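Local coordinates for protein MdbA (Actinomyces oris, PDB 4Z7X) that acts as a thiol-disulfide oxidoreductase, part of a disulfide bond-forming machine linked to sortase-mediated pilus assembly, at residues Q28-A39 with K176-A187; E103-A111 with S144-V152. One frame throughout, in Å; residues are numbered along the deposited sequence. Where two conformers were deposited one is given.

Interaction 1. Residues Q28-A39 with K176-A187. With 3CX ((2S)-3-(cyclohexylamino)-2-hydroxypropane-1-sulfonic acid), chain C.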
loop_
_atom_site.group_PDB
_atom_site.type_symbol
_atom_site.label_atom_id
_atom_site.label_comp_id
_atom_site.label_asym_id
_atom_site.label_seq_id
_atom_site.Cartn_x
_atom_site.Cartn_y
_atom_site.Cartn_z
ATOM N N GLN A 28 14.371 0.466 11.822
ATOM C CA GLN A 28 15.610 0.811 11.178
ATOM C C GLN A 28 15.560 2.201 10.589
ATOM O O GLN A 28 14.518 2.658 10.107
ATOM C CB GLN A 28 15.905 -0.133 10.003
ATOM C CG GLN A 28 16.389 -1.482 10.386
ATOM C CD GLN A 28 16.781 -2.206 9.167
ATOM O OE1 GLN A 28 17.724 -1.809 8.468
ATOM N NE2 GLN A 28 16.027 -3.240 8.851
ATOM N N GLY A 29 16.723 2.836 10.548
ATOM C CA GLY A 29 16.869 4.094 9.816
ATOM C C GLY A 29 16.530 3.865 8.353
ATOM O O GLY A 29 16.828 2.826 7.806
ATOM N N GLY A 30 15.876 4.827 7.725
ATOM C CA GLY A 30 15.512 4.683 6.324
ATOM C C GLY A 30 14.280 3.877 6.013
ATOM O O GLY A 30 13.975 3.645 4.841
ATOM N N ILE A 31 13.600 3.418 7.041
ATOM C CA ILE A 31 12.385 2.671 6.880
ATOM C C ILE A 31 11.340 3.313 7.780
ATOM O O ILE A 31 11.622 3.637 8.938
ATOM C CB ILE A 31 12.605 1.170 7.247
ATOM C CG1 ILE A 31 13.733 0.579 6.359
ATOM C CG2 ILE A 31 11.299 0.367 7.130
ATOM C CD1 ILE A 31 14.051 -0.874 6.601
ATOM N N PRO A 32 10.093 3.503 7.268
ATOM C CA PRO A 32 9.108 4.158 8.146
ATOM C C PRO A 32 8.931 3.435 9.487
ATOM O O PRO A 32 9.009 2.204 9.561
ATOM C CB PRO A 32 7.834 4.181 7.322
ATOM C CG PRO A 32 8.320 4.050 5.903
ATOM C CD PRO A 32 9.523 3.160 5.985
ATOM N N LYS A 33 8.680 4.221 10.534
ATOM C CA LYS A 33 8.621 3.681 11.896
ATOM C C LYS A 33 7.592 2.587 12.102
ATOM O O LYS A 33 7.794 1.705 12.914
ATOM C CB LYS A 33 8.327 4.827 12.876
ATOM C CG LYS A 33 9.433 5.864 12.992
ATOM C CD LYS A 33 8.928 7.118 13.731
ATOM C CE LYS A 33 8.062 8.012 12.822
ATOM N NZ LYS A 33 7.477 9.225 13.482
ATOM N N GLN A 34 6.461 2.670 11.425
ATOM C CA GLN A 34 5.396 1.695 11.624
ATOM C C GLN A 34 5.458 0.537 10.607
ATOM O O GLN A 34 4.616 -0.327 10.614
ATOM C CB GLN A 34 4.010 2.373 11.659
ATOM C CG GLN A 34 3.837 3.384 12.796
ATOM C CD GLN A 34 2.385 3.661 13.152
ATOM O OE1 GLN A 34 1.687 2.775 13.658
ATOM N NE2 GLN A 34 1.921 4.919 12.924
ATOM N N VAL A 35 6.461 0.526 9.730
ATOM C CA VAL A 35 6.631 -0.543 8.756
ATOM C C VAL A 35 7.238 -1.782 9.406
ATOM O O VAL A 35 8.125 -1.720 10.242
ATOM C CB VAL A 35 7.418 -0.041 7.505
ATOM C CG1 VAL A 35 8.094 -1.171 6.750
ATOM C CG2 VAL A 35 6.434 0.724 6.570
ATOM N N LEU A 36 6.768 -2.920 8.946
ATOM C CA LEU A 36 7.184 -4.215 9.449
ATOM C C LEU A 36 8.468 -4.701 8.779
ATOM O O LEU A 36 8.960 -4.101 7.820
ATOM C CB LEU A 36 6.055 -5.205 9.262
ATOM C CG LEU A 36 4.765 -4.908 9.997
ATOM C CD1 LEU A 36 3.746 -5.944 9.658
ATOM C CD2 LEU A 36 4.961 -4.883 11.488
ATOM N N SER A 37 8.988 -5.827 9.270
ATOM C CA SER A 37 10.284 -6.326 8.847
ATOM C C SER A 37 10.290 -6.801 7.398
ATOM O O SER A 37 11.354 -7.002 6.814
ATOM C CB SER A 37 10.733 -7.463 9.767
ATOM O OG SER A 37 9.828 -8.545 9.725
ATOM N N ASP A 38 9.086 -6.976 6.822
ATOM C CA ASP A 38 8.955 -7.353 5.395
ATOM C C ASP A 38 8.559 -6.196 4.497
ATOM O O ASP A 38 8.152 -6.404 3.369
ATOM C CB ASP A 38 8.007 -8.529 5.208
ATOM C CG ASP A 38 6.572 -8.176 5.495
ATOM O OD1 ASP A 38 6.349 -7.054 6.051
ATOM O OD2 ASP A 38 5.677 -9.023 5.209
ATOM N N ALA A 39 8.708 -4.975 5.003
ATOM C CA ALA A 39 8.375 -3.735 4.303
ATOM C C ALA A 39 6.885 -3.366 4.267
ATOM O O ALA A 39 6.549 -2.313 3.755
ATOM C CB ALA A 39 8.974 -3.680 2.897
ATOM N N LYS A 176 15.588 9.274 1.089
ATOM C CA LYS A 176 15.535 9.021 2.508
ATOM C C LYS A 176 15.105 7.566 2.827
ATOM O O LYS A 176 15.630 6.952 3.775
ATOM C CB LYS A 176 14.566 9.974 3.198
ATOM C CG LYS A 176 14.445 9.764 4.704
ATOM C CD LYS A 176 13.574 10.846 5.354
ATOM C CE LYS A 176 13.414 10.608 6.855
ATOM N NZ LYS A 176 14.728 10.945 7.471
ATOM N N TYR A 177 14.127 7.077 2.073
ATOM C CA TYR A 177 13.578 5.763 2.296
ATOM C C TYR A 177 14.026 4.712 1.300
ATOM O O TYR A 177 13.363 3.680 1.103
ATOM C CB TYR A 177 12.023 5.805 2.427
ATOM C CG TYR A 177 11.539 6.695 3.569
ATOM C CD1 TYR A 177 11.489 6.241 4.880
ATOM C CD2 TYR A 177 11.151 8.003 3.336
ATOM C CE1 TYR A 177 11.059 7.047 5.915
ATOM C CE2 TYR A 177 10.705 8.820 4.368
ATOM C CZ TYR A 177 10.662 8.344 5.666
ATOM O OH TYR A 177 10.236 9.160 6.716
ATOM N N GLY A 178 15.212 4.900 0.739
ATOM C CA GLY A 178 15.751 3.899 -0.182
ATOM C C GLY A 178 15.880 2.538 0.414
ATOM O O GLY A 178 15.741 1.565 -0.293
ATOM N N LYS A 179 16.169 2.463 1.719
ATOM C CA LYS A 179 16.236 1.152 2.378
ATOM C C LYS A 179 14.895 0.438 2.392
ATOM O O LYS A 179 14.810 -0.799 2.299
ATOM C CB LYS A 179 16.741 1.252 3.827
ATOM C CG LYS A 179 18.228 1.518 3.921
ATOM C CD LYS A 179 18.666 1.722 5.379
ATOM C CE LYS A 179 18.347 0.566 6.307
ATOM N NZ LYS A 179 18.817 0.893 7.698
ATOM N N TRP A 180 13.840 1.215 2.479
ATOM C CA TRP A 180 12.497 0.630 2.472
ATOM C C TRP A 180 12.179 0.045 1.103
ATOM O O TRP A 180 11.626 -1.040 0.988
ATOM C CB TRP A 180 11.466 1.711 2.809
ATOM C CG TRP A 180 10.055 1.232 2.930
ATOM C CD1 TRP A 180 9.632 0.009 3.302
ATOM C CD2 TRP A 180 8.887 1.999 2.666
ATOM N NE1 TRP A 180 8.249 -0.040 3.319
ATOM C CE2 TRP A 180 7.773 1.184 2.946
ATOM C CE3 TRP A 180 8.667 3.312 2.267
ATOM C CZ2 TRP A 180 6.471 1.616 2.776
ATOM C CZ3 TRP A 180 7.368 3.741 2.092
ATOM C CH2 TRP A 180 6.291 2.917 2.374
ATOM N N VAL A 181 12.509 0.786 0.056
ATOM C CA VAL A 181 12.325 0.315 -1.323
ATOM C C VAL A 181 13.093 -1.007 -1.522
ATOM O O VAL A 181 12.548 -2.000 -2.006
ATOM C CB VAL A 181 12.793 1.383 -2.324
ATOM C CG1 VAL A 181 12.715 0.890 -3.746
ATOM C CG2 VAL A 181 12.010 2.677 -2.140
ATOM N N LYS A 182 14.356 -1.029 -1.082
ATOM C CA LYS A 182 15.160 -2.227 -1.208
ATOM C C LYS A 182 14.518 -3.417 -0.433
ATOM O O LYS A 182 14.488 -4.554 -0.921
ATOM C CB LYS A 182 16.608 -1.937 -0.754
ATOM C CG LYS A 182 17.369 -1.080 -1.768
ATOM C CD LYS A 182 18.862 -0.820 -1.475
ATOM C CE LYS A 182 19.163 0.537 -0.821
ATOM N NZ LYS A 182 19.414 1.675 -1.771
ATOM N N LEU A 183 14.001 -3.155 0.750
ATOM C CA LEU A 183 13.428 -4.220 1.573
ATOM C C LEU A 183 12.169 -4.786 0.916
ATOM O O LEU A 183 11.926 -6.004 0.961
ATOM C CB LEU A 183 13.105 -3.699 2.976
ATOM C CG LEU A 183 12.577 -4.708 3.973
ATOM C CD1 LEU A 183 13.591 -5.811 4.280
ATOM C CD2 LEU A 183 12.239 -3.990 5.277
ATOM N N GLY A 184 11.360 -3.918 0.331
ATOM C CA GLY A 184 10.119 -4.429 -0.293
ATOM C C GLY A 184 10.452 -5.357 -1.449
ATOM O O GLY A 184 9.812 -6.364 -1.664
ATOM N N ASP A 185 11.451 -4.982 -2.227
ATOM C CA ASP A 185 11.912 -5.845 -3.322
ATOM C C ASP A 185 12.498 -7.146 -2.753
ATOM O O ASP A 185 12.248 -8.211 -3.283
ATOM C CB ASP A 185 12.981 -5.143 -4.122
ATOM C CG ASP A 185 12.440 -4.173 -5.075
ATOM O OD1 ASP A 185 11.287 -4.365 -5.552
ATOM O OD2 ASP A 185 13.204 -3.230 -5.408
ATOM N N GLU A 186 13.257 -7.057 -1.666
ATOM C CA GLU A 186 13.841 -8.245 -1.043
ATOM C C GLU A 186 12.760 -9.217 -0.585
ATOM O O GLU A 186 12.879 -10.435 -0.755
ATOM C CB GLU A 186 14.742 -7.842 0.135
ATOM C CG GLU A 186 15.456 -9.013 0.787
ATOM C CD GLU A 186 16.268 -8.665 2.012
ATOM O OE1 GLU A 186 16.292 -7.487 2.445
ATOM O OE2 GLU A 186 16.868 -9.614 2.570
ATOM N N ALA A 187 11.722 -8.679 0.024
ATOM C CA ALA A 187 10.630 -9.486 0.542
ATOM C C ALA A 187 9.816 -10.142 -0.593
ATOM O O ALA A 187 9.399 -11.300 -0.508
ATOM C CB ALA A 187 9.749 -8.664 1.456
HETATM O OAA 3CX C . -5.943 -0.252 16.368
HETATM O OAB 3CX C . -5.619 -1.889 14.448
HETATM O OAC 3CX C . -3.673 -0.678 12.273
HETATM O OAD 3CX C . -3.847 -1.566 15.932
HETATM C CAE 3CX C . -0.248 3.909 9.003
HETATM C CAF 3CX C . 0.804 3.103 9.719
HETATM C CAG 3CX C . -1.472 4.300 9.821
HETATM C CAH 3CX C . 0.154 1.979 10.528
HETATM C CAI 3CX C . -2.129 3.223 10.651
HETATM C CAJ 3CX C . -2.543 1.291 12.891
HETATM C CAK 3CX C . -4.268 0.349 14.419
HETATM N NAL 3CX C . -1.627 0.982 11.776
HETATM C CAM 3CX C . -3.171 0.004 13.400
HETATM C CAN 3CX C . -1.362 1.931 10.647
HETATM S SAO 3CX C . -4.949 -0.913 15.268
#

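Interaction 2. Residues E103-A111 with S144-V152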
loop_
_atom_site.group_PDB
_atom_site.type_symbol
_atom_site.label_atom_id
_atom_site.label_comp_id
_atom_site.label_asym_id
_atom_site.label_seq_id
_atom_site.Cartn_x
_atom_site.Cartn_y
_atom_site.Cartn_z
ATOM N N GLU A 103 11.613 4.579 -11.632
ATOM C CA GLU A 103 11.975 5.506 -10.570
ATOM C C GLU A 103 10.757 6.192 -9.937
ATOM O O GLU A 103 10.804 6.531 -8.766
ATOM C CB GLU A 103 13.026 6.524 -11.004
ATOM C CG GLU A 103 14.368 5.885 -11.296
ATOM C CD GLU A 103 14.904 5.070 -10.131
ATOM O OE1 GLU A 103 15.082 3.860 -10.325
ATOM O OE2 GLU A 103 15.143 5.644 -9.028
ATOM N N TRP A 104 9.649 6.344 -10.679
ATOM C CA TRP A 104 8.393 6.844 -10.081
ATOM C C TRP A 104 8.055 6.103 -8.775
ATOM O O TRP A 104 7.632 6.723 -7.817
ATOM C CB TRP A 104 7.226 6.721 -11.058
ATOM C CG TRP A 104 5.910 7.129 -10.499
ATOM C CD1 TRP A 104 4.800 6.346 -10.377
ATOM C CD2 TRP A 104 5.539 8.426 -10.005
ATOM N NE1 TRP A 104 3.759 7.058 -9.860
ATOM C CE2 TRP A 104 4.176 8.342 -9.616
ATOM C CE3 TRP A 104 6.212 9.653 -9.858
ATOM C CZ2 TRP A 104 3.484 9.424 -9.071
ATOM C CZ3 TRP A 104 5.502 10.739 -9.311
ATOM C CH2 TRP A 104 4.166 10.611 -8.933
ATOM N N THR A 105 8.275 4.789 -8.730
ATOM C CA THR A 105 8.019 4.041 -7.524
ATOM C C THR A 105 8.839 4.551 -6.350
ATOM O O THR A 105 8.293 4.657 -5.239
ATOM C CB THR A 105 8.248 2.541 -7.775
ATOM O OG1 THR A 105 7.368 2.142 -8.831
ATOM C CG2 THR A 105 8.023 1.704 -6.516
ATOM N N SER A 106 10.124 4.868 -6.571
ATOM C CA SER A 106 10.926 5.428 -5.495
ATOM C C SER A 106 10.427 6.818 -5.088
ATOM O O SER A 106 10.476 7.175 -3.924
ATOM C CB SER A 106 12.411 5.508 -5.861
ATOM O OG SER A 106 12.979 4.197 -5.961
ATOM N N VAL A 107 10.011 7.619 -6.062
ATOM C CA VAL A 107 9.491 8.951 -5.752
ATOM C C VAL A 107 8.275 8.819 -4.829
ATOM O O VAL A 107 8.212 9.458 -3.755
ATOM C CB VAL A 107 9.161 9.728 -7.018
ATOM C CG1 VAL A 107 8.527 11.069 -6.686
ATOM C CG2 VAL A 107 10.429 9.939 -7.846
ATOM N N VAL A 108 7.326 7.996 -5.245
ATOM C CA VAL A 108 6.117 7.791 -4.444
ATOM C C VAL A 108 6.451 7.186 -3.084
ATOM O O VAL A 108 5.924 7.657 -2.063
ATOM C CB VAL A 108 5.057 6.915 -5.134
ATOM C CG1 VAL A 108 3.840 6.782 -4.238
ATOM C CG2 VAL A 108 4.659 7.484 -6.472
HETATM N N MSE A 109 7.337 6.167 -3.052
HETATM C CA MSE A 109 7.668 5.554 -1.761
HETATM C C MSE A 109 8.336 6.539 -0.797
HETATM O O MSE A 109 8.119 6.495 0.407
HETATM C CB MSE A 109 8.435 4.238 -1.915
HETATM C CG MSE A 109 7.487 3.182 -2.448
HETATM SE SE MSE A 109 8.326 1.428 -2.608
HETATM C CE MSE A 109 8.648 1.116 -0.721
ATOM N N ASN A 110 9.173 7.432 -1.301
ATOM C CA ASN A 110 9.758 8.424 -0.428
ATOM C C ASN A 110 8.715 9.379 0.151
ATOM O O ASN A 110 8.760 9.705 1.329
ATOM C CB ASN A 110 10.875 9.170 -1.168
ATOM C CG ASN A 110 12.183 8.418 -1.082
ATOM O OD1 ASN A 110 12.721 8.312 0.002
ATOM N ND2 ASN A 110 12.698 7.896 -2.195
ATOM N N ALA A 111 7.742 9.798 -0.662
ATOM C CA ALA A 111 6.687 10.669 -0.160
ATOM C C ALA A 111 5.779 9.886 0.809
ATOM O O ALA A 111 5.407 10.395 1.859
ATOM C CB ALA A 111 5.848 11.227 -1.294
ATOM N N SER A 144 2.133 15.060 -16.523
ATOM C CA SER A 144 2.735 16.247 -15.901
ATOM C C SER A 144 2.712 16.257 -14.365
ATOM O O SER A 144 3.456 17.023 -13.742
ATOM C CB SER A 144 2.102 17.554 -16.448
ATOM O OG SER A 144 0.735 17.697 -16.090
ATOM N N ASN A 145 1.793 15.495 -13.775
ATOM C CA ASN A 145 1.664 15.391 -12.318
ATOM C C ASN A 145 2.470 14.255 -11.723
ATOM O O ASN A 145 2.432 14.046 -10.485
ATOM C CB ASN A 145 0.202 15.166 -11.933
ATOM C CG ASN A 145 -0.671 16.290 -12.358
ATOM O OD1 ASN A 145 -0.369 17.461 -12.091
ATOM N ND2 ASN A 145 -1.748 15.964 -13.055
HETATM N N MSE A 146 3.189 13.514 -12.563
HETATM C CA MSE A 146 4.052 12.408 -12.058
HETATM C C MSE A 146 5.383 12.963 -11.584
HETATM O O MSE A 146 6.462 12.670 -12.147
HETATM C CB MSE A 146 4.178 11.317 -13.105
HETATM C CG MSE A 146 2.805 10.705 -13.321
HETATM SE SE MSE A 146 2.948 9.186 -14.536
HETATM C CE MSE A 146 3.824 7.912 -13.334
ATOM N N THR A 147 5.282 13.842 -10.579
ATOM C CA THR A 147 6.404 14.581 -10.054
ATOM C C THR A 147 6.231 14.737 -8.556
ATOM O O THR A 147 5.138 14.472 -8.026
ATOM C CB THR A 147 6.407 16.001 -10.646
ATOM O OG1 THR A 147 5.205 16.676 -10.281
ATOM C CG2 THR A 147 6.530 15.980 -12.169
ATOM N N VAL A 148 7.274 15.225 -7.879
ATOM C CA VAL A 148 7.146 15.614 -6.478
ATOM C C VAL A 148 6.005 16.644 -6.288
ATOM O O VAL A 148 5.192 16.531 -5.373
ATOM C CB VAL A 148 8.474 16.169 -5.903
ATOM C CG1 VAL A 148 8.270 16.705 -4.502
ATOM C CG2 VAL A 148 9.489 15.063 -5.907
ATOM N N GLU A 149 5.927 17.619 -7.189
ATOM C CA GLU A 149 4.929 18.666 -7.084
ATOM C C GLU A 149 3.519 18.085 -7.211
ATOM O O GLU A 149 2.625 18.493 -6.498
ATOM C CB GLU A 149 5.195 19.725 -8.161
ATOM C CG GLU A 149 6.502 20.487 -7.911
ATOM C CD GLU A 149 7.824 19.701 -8.088
ATOM O OE1 GLU A 149 7.926 18.833 -9.002
ATOM O OE2 GLU A 149 8.798 19.984 -7.313
ATOM N N GLY A 150 3.370 17.064 -8.062
ATOM C CA GLY A 150 2.120 16.349 -8.218
ATOM C C GLY A 150 1.755 15.611 -6.949
ATOM O O GLY A 150 0.593 15.556 -6.566
ATOM N N LEU A 151 2.737 15.000 -6.302
ATOM C CA LEU A 151 2.462 14.330 -5.016
ATOM C C LEU A 151 2.132 15.306 -3.906
ATOM O O LEU A 151 1.342 14.985 -3.048
ATOM C CB LEU A 151 3.623 13.441 -4.588
ATOM C CG LEU A 151 3.835 12.193 -5.473
ATOM C CD1 LEU A 151 5.222 11.612 -5.299
ATOM C CD2 LEU A 151 2.722 11.165 -5.190
ATOM N N VAL A 152 2.762 16.469 -3.895
ATOM C CA VAL A 152 2.385 17.533 -2.948
ATOM C C VAL A 152 0.897 17.886 -3.187
ATOM O O VAL A 152 0.108 18.001 -2.258
ATOM C CB VAL A 152 3.289 18.751 -3.101
ATOM C CG1 VAL A 152 2.760 19.916 -2.289
ATOM C CG2 VAL A 152 4.728 18.427 -2.620
#

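Interaction 1. Residues Q28-A39 with K176-A187
The indole of Trp180 packs against Pro32 and Ala39 of the loop 28-39, using a face for one and an edge for the other. With its CG anti to the backbone N (chi1 -176°), the ring reaches from the helix to the loop. Pro32 comes over the face: its CD lies 3.8 Å from the centroid of the five-membered ring of Trp180, near the ring normal, in a CH-pi contact, while CG rests over the benzene part. At the edge NE1 donates to Ala39 O at 2.9 Å, an almost straight bond (171°) lying in the indole plane. Val35 crosses the ring at about a right angle and brings both its methyls near NE1. Beyond it, Ala39 CB is pressed to 3.5 Å from Gly184 CA, a tight fit over a helix residue without a side chain. Leu183 lies next to it, its CD2 touching Ile31 CD1 at 3.8 Å and the carbonyl of Ser37.

At the other end of the loop Lys179, bent at chi3 (57°), folds its amine back to two oxygens, Gly29 O at 2.8 Å and Gln28 OE1 at 3.0 Å. Nearer the helix start, Gly30 O takes a weak bond from Trp180 N and a CA-H...O contact from Tyr177 CA. Outside the contact, Met112 and Leu116 of helix 103-118 also pack on Trp180, and the Tyr177 hydroxyl bonds to Asp117. A leucine in place of Trp180 would probably leave the Ala39 carbonyl without its indole donor and open a gap against Pro32 and Val35. The chemistry is thus divided: a buried apolar layer pierced by one directed N-H...O bond, and an exposed lysine holding the turn from Gln28 to Ile31 through uncharged oxygens.

Interaction 2. Residues E103-A111 with S144-V152
Two torsions set Trp104 against Met146: Trp104 CG stands anti to the backbone N (chi1 177°), sending the indole out from helix 103-111, while the selenomethionine at Met146 runs extended through chi2 and then bends at chi3 (72°), turning its terminal methyl onto the ring. CE consequently sits 3.5 Å from the centroid of the five-membered ring of Trp104, almost on the ring normal, as a CH-pi contact. The selenium lies farther out above the same face, at 5.2 Å from that centroid, a Met-aromatic arrangement in which the methyl is interposed. Val108 CG2 covers the opposite face, leaving the indole between a residue of its own helix and one from the segment 144-152.

The benzene end of the indole extends toward Leu151, where CH2 of Trp104 comes within 3.8 Å of Leu151 CG. The leucine is a knob in a hole formed by Trp104, Val107, Val108 and Ala111. Its CD1 lies 3.6 Å from Val107 CG1 and 4.1 Å from Ala111 CB. Val148 CG2 adds a looser contact with Val107. Thr147 turns away from this interface and caps the second helix, its OG1 accepting from Gly150 N at 2.9 Å. Around the contact, Ile133, Phe134 and Ala137 of helix 123-140 pack against Met146, and Phe168 of helix 168-174 touches Ala111.

The axes of helix segments 103-111 and 148-152 approach to 10.4 Å, with a signed crossing angle of -40°. The packing combines a single knob-into-hole, Leu151, with a Met-aromatic contact from the loop before the helix, within the helical region between strands 91-96 and 198-201 of a thioredoxin-like fold, an insertion consistent with that of DsbA-type oxidoreductases.

How the interactions relate
The two contacts have centres about 17 Å apart and touch where helix 178-190 lies against helix 103-118. Interaction 2 is nested in the chain within the loop closed by interaction 1, whose segments flank it in sequence: loop 28-39 precedes strand 41-43, and helix 178-190 precedes strand 198-201. Where they touch, Asn110 OD1 is 2.8 Å from Tyr177 N, a probable hydrogen bond just ahead of helix 178-190, and Met109 packs on Trp180 and Val181. Helix 103-118 thus packs on helix 148-157 through one set of residues and on helix 178-190 through another. Together the contacts tie the N-terminal loop to helix 178-190 and that helix, through helix 103-118, to helix 148-157.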